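Local coordinates for formiminoglutamase (Trypanosoma cruzi, PDB 4MYK), which hydrolyses N-formimino-L-glutamate as an arginase-like manganese metalloenzyme with the arginase/deacetylase fold, at residues Arg49-Leu63 with Leu282-Val296. The protein carries 1 engineered substitution. Sequence-based numbering, arbitrary orientation.
Sequences RAGAKKGPAAFRFFL and LNPLVEEYRSPRVAV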
loop_
_atom_site.group_PDB
_atom_site.type_symbol
_atom_site.label_atom_id
_atom_site.label_comp_id
_atom_site.label_asym_id
_atom_site.label_seq_id
_atom_site.Cartn_x
_atom_site.Cartn_y
_atom_site.Cartn_z
ATOM N N ARG A 49 10.799 -15.139 9.721
ATOM C CA ARG A 49 12.060 -15.523 9.109
ATOM C C ARG A 49 13.207 -14.903 9.879
ATOM O O ARG A 49 13.029 -13.872 10.535
ATOM C CB ARG A 49 12.109 -15.052 7.656
ATOM C CG ARG A 49 11.009 -15.626 6.764
ATOM C CD ARG A 49 11.263 -15.224 5.328
ATOM N NE ARG A 49 12.698 -15.085 5.103
ATOM C CZ ARG A 49 13.250 -14.411 4.099
ATOM N NH1 ARG A 49 12.482 -13.801 3.196
ATOM N NH2 ARG A 49 14.573 -14.349 4.002
ATOM N N ALA A 50 14.377 -15.543 9.793
ATOM C CA ALA A 50 15.631 -15.000 10.320
ATOM C C ALA A 50 16.036 -13.709 9.612
ATOM O O ALA A 50 15.662 -13.480 8.471
ATOM C CB ALA A 50 16.753 -16.036 10.180
ATOM N N GLY A 51 16.819 -12.873 10.291
ATOM C CA GLY A 51 17.336 -11.658 9.676
ATOM C C GLY A 51 17.235 -10.363 10.471
ATOM O O GLY A 51 17.861 -9.368 10.101
ATOM N N ALA A 52 16.452 -10.370 11.549
ATOM C CA ALA A 52 16.258 -9.165 12.356
ATOM C C ALA A 52 17.558 -8.671 12.989
ATOM O O ALA A 52 17.694 -7.497 13.344
ATOM C CB ALA A 52 15.198 -9.396 13.427
ATOM N N LYS A 53 18.521 -9.570 13.137
ATOM C CA LYS A 53 19.812 -9.179 13.675
ATOM C C LYS A 53 20.537 -8.199 12.741
ATOM O O LYS A 53 21.495 -7.543 13.146
ATOM C CB LYS A 53 20.679 -10.410 13.920
ATOM C CG LYS A 53 21.278 -10.965 12.651
ATOM C CD LYS A 53 21.701 -12.403 12.812
ATOM C CE LYS A 53 22.085 -12.969 11.459
ATOM N NZ LYS A 53 21.120 -12.548 10.390
ATOM N N LYS A 54 20.084 -8.111 11.491
ATOM C CA LYS A 54 20.662 -7.181 10.517
ATOM C C LYS A 54 19.978 -5.800 10.520
ATOM O O LYS A 54 20.463 -4.861 9.893
ATOM C CB LYS A 54 20.642 -7.803 9.117
ATOM C CG LYS A 54 21.462 -9.092 9.017
ATOM C CD LYS A 54 22.656 -8.929 8.082
ATOM C CE LYS A 54 23.597 -10.137 8.140
ATOM N NZ LYS A 54 22.998 -11.424 7.674
ATOM N N GLY A 55 18.866 -5.692 11.246
ATOM C CA GLY A 55 18.143 -4.444 11.394
ATOM C C GLY A 55 18.982 -3.259 11.853
ATOM O O GLY A 55 18.915 -2.178 11.263
ATOM N N PRO A 56 19.769 -3.437 12.925
ATOM C CA PRO A 56 20.603 -2.318 13.390
ATOM C C PRO A 56 21.566 -1.754 12.331
ATOM O O PRO A 56 21.780 -0.544 12.311
ATOM C CB PRO A 56 21.368 -2.926 14.571
ATOM C CG PRO A 56 20.448 -3.990 15.090
ATOM C CD PRO A 56 19.817 -4.581 13.855
ATOM N N ALA A 57 22.136 -2.607 11.480
ATOM C CA ALA A 57 23.042 -2.159 10.424
ATOM C C ALA A 57 22.286 -1.371 9.354
ATOM O O ALA A 57 22.722 -0.309 8.908
ATOM C CB ALA A 57 23.753 -3.348 9.800
ATOM N N ALA A 58 21.139 -1.901 8.955
ATOM C CA ALA A 58 20.305 -1.278 7.941
ATOM C C ALA A 58 19.723 0.050 8.438
ATOM O O ALA A 58 19.668 1.032 7.710
ATOM C CB ALA A 58 19.196 -2.229 7.543
ATOM N N PHE A 59 19.268 0.063 9.682
ATOM C CA PHE A 59 18.837 1.295 10.311
ATOM C C PHE A 59 19.963 2.329 10.260
ATOM O O PHE A 59 19.728 3.478 9.888
ATOM C CB PHE A 59 18.431 1.028 11.754
ATOM C CG PHE A 59 17.897 2.238 12.464
ATOM C CD1 PHE A 59 18.756 3.145 13.065
ATOM C CD2 PHE A 59 16.536 2.466 12.538
ATOM C CE1 PHE A 59 18.265 4.245 13.713
ATOM C CE2 PHE A 59 16.049 3.565 13.177
ATOM C CZ PHE A 59 16.908 4.455 13.770
ATOM N N ARG A 60 21.181 1.917 10.632
ATOM C CA ARG A 60 22.343 2.822 10.666
ATOM C C ARG A 60 22.695 3.365 9.298
ATOM O O ARG A 60 23.120 4.516 9.168
ATOM C CB ARG A 60 23.579 2.144 11.262
ATOM C CG ARG A 60 23.558 2.090 12.771
ATOM C CD ARG A 60 24.860 1.617 13.379
ATOM N NE ARG A 60 24.758 1.672 14.831
ATOM C CZ ARG A 60 24.468 0.628 15.597
ATOM N NH1 ARG A 60 24.294 -0.563 15.049
ATOM N NH2 ARG A 60 24.372 0.772 16.910
ATOM N N PHE A 61 22.519 2.531 8.280
ATOM C CA PHE A 61 22.791 2.953 6.919
ATOM C C PHE A 61 21.981 4.194 6.579
ATOM O O PHE A 61 22.531 5.201 6.126
ATOM C CB PHE A 61 22.476 1.841 5.920
ATOM C CG PHE A 61 22.880 2.175 4.513
ATOM C CD1 PHE A 61 21.992 2.802 3.651
ATOM C CD2 PHE A 61 24.155 1.878 4.054
ATOM C CE1 PHE A 61 22.368 3.111 2.360
ATOM C CE2 PHE A 61 24.532 2.193 2.760
ATOM C CZ PHE A 61 23.641 2.808 1.920
ATOM N N PHE A 62 20.674 4.126 6.810
ATOM C CA PHE A 62 19.797 5.234 6.458
ATOM C C PHE A 62 19.866 6.353 7.485
ATOM O O PHE A 62 19.587 7.507 7.175
ATOM C CB PHE A 62 18.371 4.737 6.166
ATOM C CG PHE A 62 18.291 3.928 4.897
ATOM C CD1 PHE A 62 18.149 4.560 3.666
ATOM C CD2 PHE A 62 18.434 2.543 4.921
ATOM C CE1 PHE A 62 18.117 3.821 2.483
ATOM C CE2 PHE A 62 18.408 1.802 3.747
ATOM C CZ PHE A 62 18.249 2.444 2.527
ATOM N N LEU A 63 20.281 6.009 8.697
ATOM C CA LEU A 63 20.496 7.008 9.735
ATOM C C LEU A 63 21.472 8.078 9.260
ATOM O O LEU A 63 21.316 9.268 9.580
ATOM C CB LEU A 63 21.041 6.362 11.012
ATOM C CG LEU A 63 21.328 7.346 12.152
ATOM C CD1 LEU A 63 20.041 7.956 12.728
ATOM C CD2 LEU A 63 22.133 6.668 13.244
ATOM N N LEU A 282 12.703 -5.346 12.618
ATOM C CA LEU A 282 13.234 -4.903 11.328
ATOM C C LEU A 282 14.138 -5.987 10.750
ATOM O O LEU A 282 15.096 -6.415 11.394
ATOM C CB LEU A 282 14.003 -3.576 11.447
ATOM C CG LEU A 282 14.462 -2.978 10.113
ATOM C CD1 LEU A 282 13.254 -2.607 9.290
ATOM C CD2 LEU A 282 15.353 -1.762 10.309
ATOM N N ASN A 283 13.830 -6.412 9.526
ATOM C CA ASN A 283 14.449 -7.588 8.930
ATOM C C ASN A 283 14.813 -7.379 7.440
ATOM O O ASN A 283 13.983 -7.596 6.543
ATOM C CB ASN A 283 13.509 -8.776 9.109
ATOM C CG ASN A 283 14.139 -10.072 8.717
ATOM O OD1 ASN A 283 15.032 -10.109 7.864
ATOM N ND2 ASN A 283 13.675 -11.156 9.325
ATOM N N PRO A 284 16.061 -6.939 7.181
ATOM C CA PRO A 284 16.512 -6.534 5.840
ATOM C C PRO A 284 16.674 -7.703 4.882
ATOM O O PRO A 284 16.781 -7.480 3.674
ATOM C CB PRO A 284 17.868 -5.873 6.107
ATOM C CG PRO A 284 17.821 -5.485 7.563
ATOM C CD PRO A 284 17.036 -6.573 8.223
ATOM N N LEU A 285 16.697 -8.924 5.414
ATOM C CA LEU A 285 16.705 -10.118 4.564
ATOM C C LEU A 285 15.338 -10.305 3.931
ATOM O O LEU A 285 15.230 -10.871 2.848
ATOM C CB LEU A 285 17.053 -11.376 5.349
ATOM C CG LEU A 285 18.238 -11.300 6.307
ATOM C CD1 LEU A 285 18.709 -12.708 6.661
ATOM C CD2 LEU A 285 19.343 -10.477 5.679
ATOM N N VAL A 286 14.289 -9.846 4.608
ATOM C CA VAL A 286 12.956 -9.908 4.015
ATOM C C VAL A 286 12.743 -8.794 2.983
ATOM O O VAL A 286 12.267 -9.061 1.881
ATOM C CB VAL A 286 11.831 -9.905 5.055
ATOM C CG1 VAL A 286 10.487 -9.840 4.350
ATOM C CG2 VAL A 286 11.920 -11.142 5.917
ATOM N N GLU A 287 13.090 -7.563 3.346
ATOM C CA GLU A 287 13.140 -6.455 2.401
ATOM C C GLU A 287 14.141 -5.436 2.937
ATOM O O GLU A 287 14.133 -5.135 4.127
ATOM C CB GLU A 287 11.756 -5.833 2.200
ATOM C CG GLU A 287 11.663 -4.895 1.005
ATOM C CD GLU A 287 12.151 -3.495 1.317
ATOM O OE1 GLU A 287 11.975 -3.054 2.468
ATOM O OE2 GLU A 287 12.688 -2.827 0.412
ATOM N N GLU A 288 15.006 -4.909 2.073
ATOM C CA GLU A 288 16.198 -4.219 2.558
ATOM C C GLU A 288 16.299 -2.714 2.288
ATOM O O GLU A 288 17.181 -2.057 2.830
ATOM C CB GLU A 288 17.444 -4.893 2.002
ATOM C CG GLU A 288 17.526 -4.840 0.491
ATOM C CD GLU A 288 18.952 -4.819 -0.011
ATOM O OE1 GLU A 288 19.154 -4.391 -1.167
ATOM O OE2 GLU A 288 19.873 -5.213 0.746
ATOM N N TYR A 289 15.428 -2.156 1.454
ATOM C CA TYR A 289 15.535 -0.720 1.150
ATOM C C TYR A 289 14.390 0.147 1.720
ATOM O O TYR A 289 14.635 1.116 2.441
ATOM C CB TYR A 289 15.708 -0.475 -0.356
ATOM C CG TYR A 289 16.242 0.909 -0.653
ATOM C CD1 TYR A 289 17.610 1.156 -0.654
ATOM C CD2 TYR A 289 15.382 1.983 -0.898
ATOM C CE1 TYR A 289 18.113 2.425 -0.908
ATOM C CE2 TYR A 289 15.879 3.260 -1.157
ATOM C CZ TYR A 289 17.247 3.471 -1.160
ATOM O OH TYR A 289 17.762 4.727 -1.412
ATOM N N ARG A 290 13.151 -0.223 1.402
ATOM C CA ARG A 290 11.981 0.568 1.759
ATOM C C ARG A 290 11.705 0.552 3.255
ATOM O O ARG A 290 11.296 1.565 3.854
ATOM C CB ARG A 290 10.754 0.039 1.018
ATOM C CG ARG A 290 10.795 0.206 -0.500
ATOM C CD ARG A 290 9.553 -0.395 -1.168
ATOM N NE ARG A 290 8.299 0.219 -0.729
ATOM C CZ ARG A 290 7.239 -0.451 -0.262
ATOM N NH1 ARG A 290 7.252 -1.774 -0.166
ATOM N NH2 ARG A 290 6.150 0.206 0.109
ATOM N N SER A 291 11.911 -0.614 3.856
ATOM C CA SER A 291 11.520 -0.831 5.244
ATOM C C SER A 291 12.465 -0.153 6.249
ATOM O O SER A 291 12.016 0.458 7.213
ATOM C CB SER A 291 11.358 -2.329 5.503
ATOM O OG SER A 291 10.456 -2.879 4.554
ATOM N N PRO A 292 13.780 -0.256 6.019
ATOM C CA PRO A 292 14.743 0.503 6.829
ATOM C C PRO A 292 14.546 2.021 6.761
ATOM O O PRO A 292 14.748 2.708 7.757
ATOM C CB PRO A 292 16.086 0.097 6.225
ATOM C CG PRO A 292 15.837 -1.309 5.740
ATOM C CD PRO A 292 14.444 -1.283 5.193
ATOM N N ARG A 293 14.157 2.537 5.604
ATOM C CA ARG A 293 13.834 3.959 5.494
ATOM C C ARG A 293 12.675 4.315 6.416
ATOM O O ARG A 293 12.711 5.318 7.114
ATOM C CB ARG A 293 13.521 4.356 4.046
ATOM C CG ARG A 293 14.706 4.217 3.096
ATOM C CD ARG A 293 14.417 4.815 1.724
ATOM N NE ARG A 293 14.109 6.244 1.802
ATOM C CZ ARG A 293 14.916 7.209 1.375
ATOM N NH1 ARG A 293 16.086 6.908 0.832
ATOM N NH2 ARG A 293 14.553 8.478 1.487
ATOM N N VAL A 294 11.639 3.485 6.425
ATOM C CA VAL A 294 10.500 3.751 7.301
ATOM C C VAL A 294 10.933 3.794 8.765
ATOM O O VAL A 294 10.500 4.669 9.522
ATOM C CB VAL A 294 9.379 2.724 7.114
ATOM C CG1 VAL A 294 8.314 2.885 8.203
ATOM C CG2 VAL A 294 8.785 2.856 5.710
ATOM N N ALA A 295 11.799 2.854 9.146
ATOM C CA ALA A 295 12.262 2.714 10.524
ATOM C C ALA A 295 13.023 3.957 10.963
ATOM O O ALA A 295 12.800 4.474 12.061
ATOM C CB ALA A 295 13.129 1.468 10.673
ATOM N N VAL A 296 13.913 4.441 10.095
ATOM C CA VAL A 296 14.671 5.666 10.379
ATOM C C VAL A 296 13.737 6.879 10.443
ATOM O O VAL A 296 13.893 7.741 11.303
ATOM C CB VAL A 296 15.832 5.899 9.360
ATOM C CG1 VAL A 296 16.456 7.267 9.551
ATOM C CG2 VAL A 296 16.899 4.800 9.484
#
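Phe62 packs against helix 290-296 where helix 55-63 crosses it at -71°, axes 8.5 Å apart at closest. The 3-10 turn before helix 55-63 runs beside the loop at Leu282-Asn283, and Ala52 CA lies 3.1 Å from Leu282 O in a CA-H...O contact. With CG anti to its carbonyl carbon (chi1 -69°), the Phe62 ring enters edge-on over the face of Tyr289, a T-shaped pair with planes at 85° and Phe62 CZ 3.4 Å from Tyr289 CE1. The ring is held between Arg293 CG, a CH-pi contact on one face, and Phe61 CD1 on the other, while Pro292 CB approaches Phe62 CD2 obliquely at 3.6 Å. Val296 CG2 lies over the Phe59 ring, 4.0 Å from its centroid, and Ala58 CB packs against both Pro284 CG (3.5 Å) and, farther off, Pro292 CG. At the loop end, Asn283 ND2 donates to Ala50 O (3.2 Å) from above the carbonyl plane and also bonds Ser249 OG; Asn283 OD1 and Leu285 CD1 come close to the bare CA of Gly51. Glu287 caps helix 290-296, each carboxylate oxygen accepting two bonds. The contact joins the helix after strand 32-37 to the one after strand 274-280, in the parallel sheet of the arginase fold, near the manganese site, and Arg290 and Arg293 reach a second subunit.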